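Local structure of SAM dependent methyltransferase (Agrobacterium tumefaciens, 2IGT) at residues A147-F161 with S224-F236. The protein probably transfers the methyl group of S-adenosylmethionine, which it binds, to a substrate that has not been identified. Residues are numbered along the deposited sequence; the frame is centred on the assembly and turned at random.
Sequences AVETADRPLKVLNLF and STYDIILTDPPKF. With SAM (S-adenosylmethionine), chain D.
Among the inner strands of the methyltransferase sheet, 156-160 and 228-231 run parallel and end at the S-adenosylmethionine pocket, where Phe161 meets Pro233 and Pro234. Backbone bonds such as Leu158 N to Ile228 O (2.8 Å) join them. At their start Asp227 holds segment 147-161: its OD2 takes Lys156 N through the anti lone pair (2.8 Å), while Arg153 NH1 reaches OD1 (2.8 Å) from above the carboxylate plane in a salt bridge. A carboxylate suits this place, since its two oxygens serve different partners; Ser263 also bonds OD1. Leu158 CB lies over one face of the Tyr226 ring, 3.7 Å from its centroid, a CH-pi contact; with CG anti to the backbone N (chi1 177°), CD1 and CD2 also come to the ring, near CZ and CE2. At the other end Pro233 CA sits above the centre of the Phe161 ring (3.6 Å to the centroid), its ring carbons offering an apolar surface, and Phe161 CD1 approaches adenine C4 obliquely (3.3 Å). Asp232 OD2 receives a weak bond from SAM N (2.8 Å), where a negative carboxylate would suit the positive ammonium, while Thr272 holds OD1. Cofactor binding at the carboxyl ends of adjacent parallel strands is typical of the Rossmann-like class I methyltransferase fold.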
loop_
_atom_site.group_PDB
_atom_site.type_symbol
_atom_site.label_atom_id
_atom_site.label_comp_id
_atom_site.label_asym_id
_atom_site.label_seq_id
_atom_site.Cartn_x
_atom_site.Cartn_y
_atom_site.Cartn_z
ATOM N N ALA A 147 8.033 40.321 6.633
ATOM C CA ALA A 147 9.262 40.284 5.845
ATOM C C ALA A 147 8.991 40.566 4.356
ATOM O O ALA A 147 9.691 41.380 3.765
ATOM C CB ALA A 147 10.002 38.957 6.013
ATOM N N VAL A 148 7.959 39.934 3.787
ATOM C CA VAL A 148 7.643 40.102 2.361
ATOM C C VAL A 148 7.105 41.513 2.089
ATOM O O VAL A 148 7.569 42.188 1.167
ATOM C CB VAL A 148 6.644 39.020 1.828
ATOM C CG1 VAL A 148 6.232 39.300 0.358
ATOM C CG2 VAL A 148 7.249 37.619 1.935
ATOM N N GLU A 149 6.173 41.973 2.928
ATOM C CA GLU A 149 5.471 43.234 2.658
ATOM C C GLU A 149 6.274 44.494 2.981
ATOM O O GLU A 149 5.912 45.596 2.529
ATOM C CB GLU A 149 4.105 43.262 3.357
ATOM C CG GLU A 149 4.173 43.705 4.798
ATOM C CD GLU A 149 2.894 43.469 5.566
ATOM O OE1 GLU A 149 1.916 42.911 5.023
ATOM O OE2 GLU A 149 2.887 43.829 6.746
ATOM N N THR A 150 7.348 44.348 3.754
ATOM C CA THR A 150 8.252 45.467 4.023
ATOM C C THR A 150 9.515 45.452 3.156
ATOM O O THR A 150 10.281 46.421 3.175
ATOM C CB THR A 150 8.653 45.578 5.527
ATOM O OG1 THR A 150 9.350 44.407 5.916
ATOM C CG2 THR A 150 7.456 45.773 6.431
ATOM N N ALA A 151 9.746 44.369 2.406
ATOM C CA ALA A 151 10.890 44.283 1.489
ATOM C C ALA A 151 10.721 45.272 0.330
ATOM O O ALA A 151 9.595 45.597 -0.053
ATOM C CB ALA A 151 11.049 42.859 0.963
ATOM N N ASP A 152 11.837 45.750 -0.218
ATOM C CA ASP A 152 11.800 46.720 -1.314
ATOM C C ASP A 152 11.821 46.075 -2.708
ATOM O O ASP A 152 11.898 46.769 -3.731
ATOM C CB ASP A 152 12.933 47.756 -1.164
ATOM C CG ASP A 152 14.333 47.131 -1.155
ATOM O OD1 ASP A 152 14.558 46.035 -1.725
ATOM O OD2 ASP A 152 15.226 47.774 -0.571
ATOM N N ARG A 153 11.763 44.747 -2.741
ATOM C CA ARG A 153 11.736 43.982 -3.999
ATOM C C ARG A 153 10.856 42.770 -3.697
ATOM O O ARG A 153 10.692 42.407 -2.519
ATOM C CB ARG A 153 13.162 43.528 -4.381
ATOM C CG ARG A 153 13.775 42.547 -3.345
ATOM C CD ARG A 153 15.255 42.155 -3.632
ATOM N NE ARG A 153 15.587 40.983 -2.796
ATOM C CZ ARG A 153 16.006 41.045 -1.527
ATOM N NH1 ARG A 153 16.243 39.926 -0.841
ATOM N NH2 ARG A 153 16.183 42.228 -0.928
ATOM N N PRO A 154 10.282 42.140 -4.733
ATOM C CA PRO A 154 9.488 40.916 -4.515
ATOM C C PRO A 154 10.395 39.778 -4.064
ATOM O O PRO A 154 11.354 39.444 -4.763
ATOM C CB PRO A 154 8.938 40.589 -5.916
ATOM C CG PRO A 154 9.120 41.823 -6.715
ATOM C CD PRO A 154 10.321 42.526 -6.159
ATOM N N LEU A 155 10.117 39.201 -2.909
ATOM C CA LEU A 155 10.955 38.127 -2.383
ATOM C C LEU A 155 10.659 36.775 -3.012
ATOM O O LEU A 155 9.493 36.441 -3.257
ATOM C CB LEU A 155 10.769 38.015 -0.874
ATOM C CG LEU A 155 11.189 39.258 -0.083
ATOM C CD1 LEU A 155 11.220 38.871 1.400
ATOM C CD2 LEU A 155 12.561 39.779 -0.583
ATOM N N LYS A 156 11.712 35.992 -3.239
ATOM C CA LYS A 156 11.561 34.579 -3.605
ATOM C C LYS A 156 11.460 33.760 -2.325
ATOM O O LYS A 156 12.405 33.760 -1.523
ATOM C CB LYS A 156 12.757 34.112 -4.420
ATOM C CG LYS A 156 12.864 34.756 -5.794
ATOM C CD LYS A 156 14.153 34.311 -6.527
ATOM C CE LYS A 156 15.382 35.105 -6.052
ATOM N NZ LYS A 156 16.644 34.603 -6.715
ATOM N N VAL A 157 10.324 33.088 -2.138
ATOM C CA VAL A 157 10.039 32.309 -0.917
ATOM C C VAL A 157 9.919 30.837 -1.280
ATOM O O VAL A 157 9.158 30.462 -2.176
ATOM C CB VAL A 157 8.742 32.802 -0.205
ATOM C CG1 VAL A 157 8.346 31.881 0.974
ATOM C CG2 VAL A 157 8.917 34.277 0.231
ATOM N N LEU A 158 10.673 30.006 -0.582
ATOM C CA LEU A 158 10.571 28.562 -0.748
ATOM C C LEU A 158 9.918 27.979 0.491
ATOM O O LEU A 158 10.305 28.300 1.615
ATOM C CB LEU A 158 11.977 27.939 -0.952
ATOM C CG LEU A 158 12.126 26.409 -1.073
ATOM C CD1 LEU A 158 11.434 25.889 -2.360
ATOM C CD2 LEU A 158 13.613 26.076 -1.083
ATOM N N ASN A 159 8.947 27.102 0.284
ATOM C CA ASN A 159 8.204 26.486 1.376
ATOM C C ASN A 159 8.271 24.967 1.213
ATOM O O ASN A 159 7.584 24.399 0.345
ATOM C CB ASN A 159 6.742 26.995 1.355
ATOM C CG ASN A 159 5.929 26.506 2.553
ATOM O OD1 ASN A 159 6.492 26.028 3.550
ATOM N ND2 ASN A 159 4.599 26.612 2.457
ATOM N N LEU A 160 9.139 24.326 2.000
ATOM C CA LEU A 160 9.365 22.862 1.926
ATOM C C LEU A 160 8.457 22.095 2.871
ATOM O O LEU A 160 8.281 22.517 4.015
ATOM C CB LEU A 160 10.841 22.518 2.261
ATOM C CG LEU A 160 11.906 23.224 1.423
ATOM C CD1 LEU A 160 13.296 22.783 1.899
ATOM C CD2 LEU A 160 11.689 22.876 -0.077
ATOM N N PHE A 161 7.919 20.956 2.395
ATOM C CA PHE A 161 6.930 20.144 3.148
ATOM C C PHE A 161 5.701 21.020 3.387
ATOM O O PHE A 161 5.203 21.106 4.506
ATOM C CB PHE A 161 7.467 19.670 4.502
ATOM C CG PHE A 161 8.763 18.905 4.415
ATOM C CD1 PHE A 161 8.754 17.519 4.191
ATOM C CD2 PHE A 161 9.993 19.562 4.577
ATOM C CE1 PHE A 161 9.969 16.803 4.145
ATOM C CE2 PHE A 161 11.204 18.852 4.528
ATOM C CZ PHE A 161 11.194 17.477 4.329
ATOM N N SER A 224 20.179 28.054 -8.152
ATOM C CA SER A 224 19.003 28.812 -7.738
ATOM C C SER A 224 19.151 29.407 -6.333
ATOM O O SER A 224 19.848 28.836 -5.495
ATOM C CB SER A 224 17.778 27.885 -7.769
ATOM O OG SER A 224 17.596 27.443 -9.115
ATOM N N THR A 225 18.505 30.552 -6.075
ATOM C CA THR A 225 18.513 31.117 -4.719
ATOM C C THR A 225 17.147 31.652 -4.313
ATOM O O THR A 225 16.340 32.003 -5.163
ATOM C CB THR A 225 19.569 32.243 -4.524
ATOM O OG1 THR A 225 19.286 33.319 -5.417
ATOM C CG2 THR A 225 21.024 31.739 -4.780
ATOM N N TYR A 226 16.908 31.694 -3.003
ATOM C CA TYR A 226 15.667 32.193 -2.414
ATOM C C TYR A 226 16.001 33.159 -1.284
ATOM O O TYR A 226 17.039 33.036 -0.614
ATOM C CB TYR A 226 14.852 31.022 -1.829
ATOM C CG TYR A 226 14.418 30.017 -2.874
ATOM C CD1 TYR A 226 13.180 30.136 -3.481
ATOM C CD2 TYR A 226 15.273 28.964 -3.281
ATOM C CE1 TYR A 226 12.752 29.224 -4.429
ATOM C CE2 TYR A 226 14.861 28.046 -4.257
ATOM C CZ TYR A 226 13.576 28.188 -4.813
ATOM O OH TYR A 226 13.094 27.322 -5.781
ATOM N N ASP A 227 15.118 34.120 -1.082
ATOM C CA ASP A 227 15.294 35.131 -0.045
ATOM C C ASP A 227 14.793 34.627 1.297
ATOM O O ASP A 227 15.311 35.026 2.355
ATOM C CB ASP A 227 14.562 36.399 -0.440
ATOM C CG ASP A 227 15.060 36.954 -1.768
ATOM O OD1 ASP A 227 16.245 37.339 -1.855
ATOM O OD2 ASP A 227 14.273 36.971 -2.736
ATOM N N ILE A 228 13.763 33.783 1.259
ATOM C CA ILE A 228 13.248 33.164 2.484
ATOM C C ILE A 228 13.012 31.688 2.232
ATOM O O ILE A 228 12.452 31.308 1.192
ATOM C CB ILE A 228 11.935 33.862 3.019
ATOM C CG1 ILE A 228 12.227 35.340 3.373
ATOM C CG2 ILE A 228 11.299 33.031 4.207
ATOM C CD1 ILE A 228 11.014 36.181 3.804
ATOM N N ILE A 229 13.450 30.852 3.177
ATOM C CA ILE A 229 13.182 29.430 3.084
ATOM C C ILE A 229 12.496 28.993 4.363
ATOM O O ILE A 229 13.007 29.257 5.458
ATOM C CB ILE A 229 14.481 28.584 2.874
ATOM C CG1 ILE A 229 15.152 28.946 1.548
ATOM C CG2 ILE A 229 14.146 27.036 2.910
ATOM C CD1 ILE A 229 16.560 28.316 1.379
ATOM N N LEU A 230 11.328 28.377 4.211
ATOM C CA LEU A 230 10.633 27.720 5.321
ATOM C C LEU A 230 10.669 26.218 5.111
ATOM O O LEU A 230 10.480 25.743 3.994
ATOM C CB LEU A 230 9.171 28.162 5.395
ATOM C CG LEU A 230 8.936 29.631 5.045
ATOM C CD1 LEU A 230 7.434 29.872 4.788
ATOM C CD2 LEU A 230 9.490 30.556 6.135
ATOM N N THR A 231 10.906 25.472 6.182
ATOM C CA THR A 231 10.898 24.012 6.061
ATOM C C THR A 231 10.277 23.392 7.292
ATOM O O THR A 231 10.638 23.737 8.434
ATOM C CB THR A 231 12.307 23.454 5.709
ATOM O OG1 THR A 231 12.234 22.035 5.479
ATOM C CG2 THR A 231 13.374 23.786 6.799
ATOM N N ASP A 232 9.310 22.504 7.048
ATOM C CA ASP A 232 8.507 21.905 8.122
ATOM C C ASP A 232 8.576 20.361 8.054
ATOM O O ASP A 232 7.548 19.700 7.910
ATOM C CB ASP A 232 7.046 22.383 8.002
ATOM C CG ASP A 232 6.167 21.864 9.135
ATOM O OD1 ASP A 232 6.661 21.768 10.278
ATOM O OD2 ASP A 232 4.993 21.504 8.857
ATOM N N PRO A 233 9.793 19.788 8.172
ATOM C CA PRO A 233 9.974 18.351 7.952
ATOM C C PRO A 233 9.314 17.520 9.057
ATOM O O PRO A 233 9.470 17.835 10.250
ATOM C CB PRO A 233 11.491 18.163 8.066
ATOM C CG PRO A 233 11.942 19.315 9.046
ATOM C CD PRO A 233 11.076 20.453 8.521
ATOM N N PRO A 234 8.638 16.429 8.658
ATOM C CA PRO A 234 8.095 15.479 9.622
ATOM C C PRO A 234 9.232 14.635 10.152
ATOM O O PRO A 234 10.308 14.595 9.568
ATOM C CB PRO A 234 7.157 14.598 8.782
ATOM C CG PRO A 234 7.642 14.703 7.350
ATOM C CD PRO A 234 8.378 16.048 7.243
ATOM N N LYS A 235 8.978 13.937 11.239
ATOM C CA LYS A 235 9.913 12.950 11.731
ATOM C C LYS A 235 10.214 11.876 10.672
ATOM O O LYS A 235 11.398 11.522 10.442
ATOM C CB LYS A 235 9.408 12.301 13.020
ATOM C CG LYS A 235 10.433 11.306 13.526
ATOM C CD LYS A 235 10.183 10.884 14.967
ATOM C CE LYS A 235 11.373 10.086 15.472
ATOM N NZ LYS A 235 11.282 9.914 16.959
ATOM N N PHE A 236 9.158 11.388 10.016
ATOM C CA PHE A 236 9.261 10.353 8.993
ATOM C C PHE A 236 8.425 10.754 7.782
ATOM O O PHE A 236 7.283 11.204 7.938
ATOM C CB PHE A 236 8.731 9.009 9.526
ATOM C CG PHE A 236 9.421 8.512 10.766
ATOM C CD1 PHE A 236 10.743 8.063 10.717
ATOM C CD2 PHE A 236 8.733 8.433 11.981
ATOM C CE1 PHE A 236 11.377 7.568 11.873
ATOM C CE2 PHE A 236 9.355 7.938 13.129
ATOM C CZ PHE A 236 10.684 7.511 13.068
HETATM N N SAM D . 5.273 18.828 9.666
HETATM C CA SAM D . 3.971 18.441 10.276
HETATM C C SAM D . 4.160 17.144 11.084
HETATM O O SAM D . 5.228 16.506 11.091
HETATM O OXT SAM D . 3.228 16.718 11.779
HETATM C CB SAM D . 2.871 18.308 9.197
HETATM C CG SAM D . 2.847 16.999 8.372
HETATM S SD SAM D . 4.317 16.783 7.298
HETATM C CE SAM D . 5.676 17.574 8.132
HETATM C "C5'" SAM D . 4.040 18.137 6.127
HETATM C "C4'" SAM D . 4.058 17.676 4.680
HETATM O "O4'" SAM D . 5.270 16.993 4.407
HETATM C "C3'" SAM D . 2.967 16.670 4.293
HETATM O "O3'" SAM D . 2.003 17.320 3.481
HETATM C "C2'" SAM D . 3.674 15.532 3.540
HETATM O "O2'" SAM D . 3.055 15.172 2.320
HETATM C "C1'" SAM D . 5.041 16.185 3.272
HETATM N N9 SAM D . 6.176 15.281 3.101
HETATM C C8 SAM D . 6.487 14.131 3.804
HETATM N N7 SAM D . 7.649 13.641 3.332
HETATM C C5 SAM D . 8.095 14.448 2.330
HETATM C C6 SAM D . 9.208 14.391 1.481
HETATM N N6 SAM D . 10.103 13.422 1.591
HETATM N N1 SAM D . 9.403 15.407 0.549
HETATM C C2 SAM D . 8.470 16.406 0.429
HETATM N N3 SAM D . 7.344 16.456 1.241
HETATM C C4 SAM D . 7.161 15.475 2.172
HETATM O O HOH W 1 14.433 38.949 -4.357
HETATM O O HOH W 2 17.130 31.858 -8.554
HETATM O O HOH W 3 3.959 22.504 6.528
#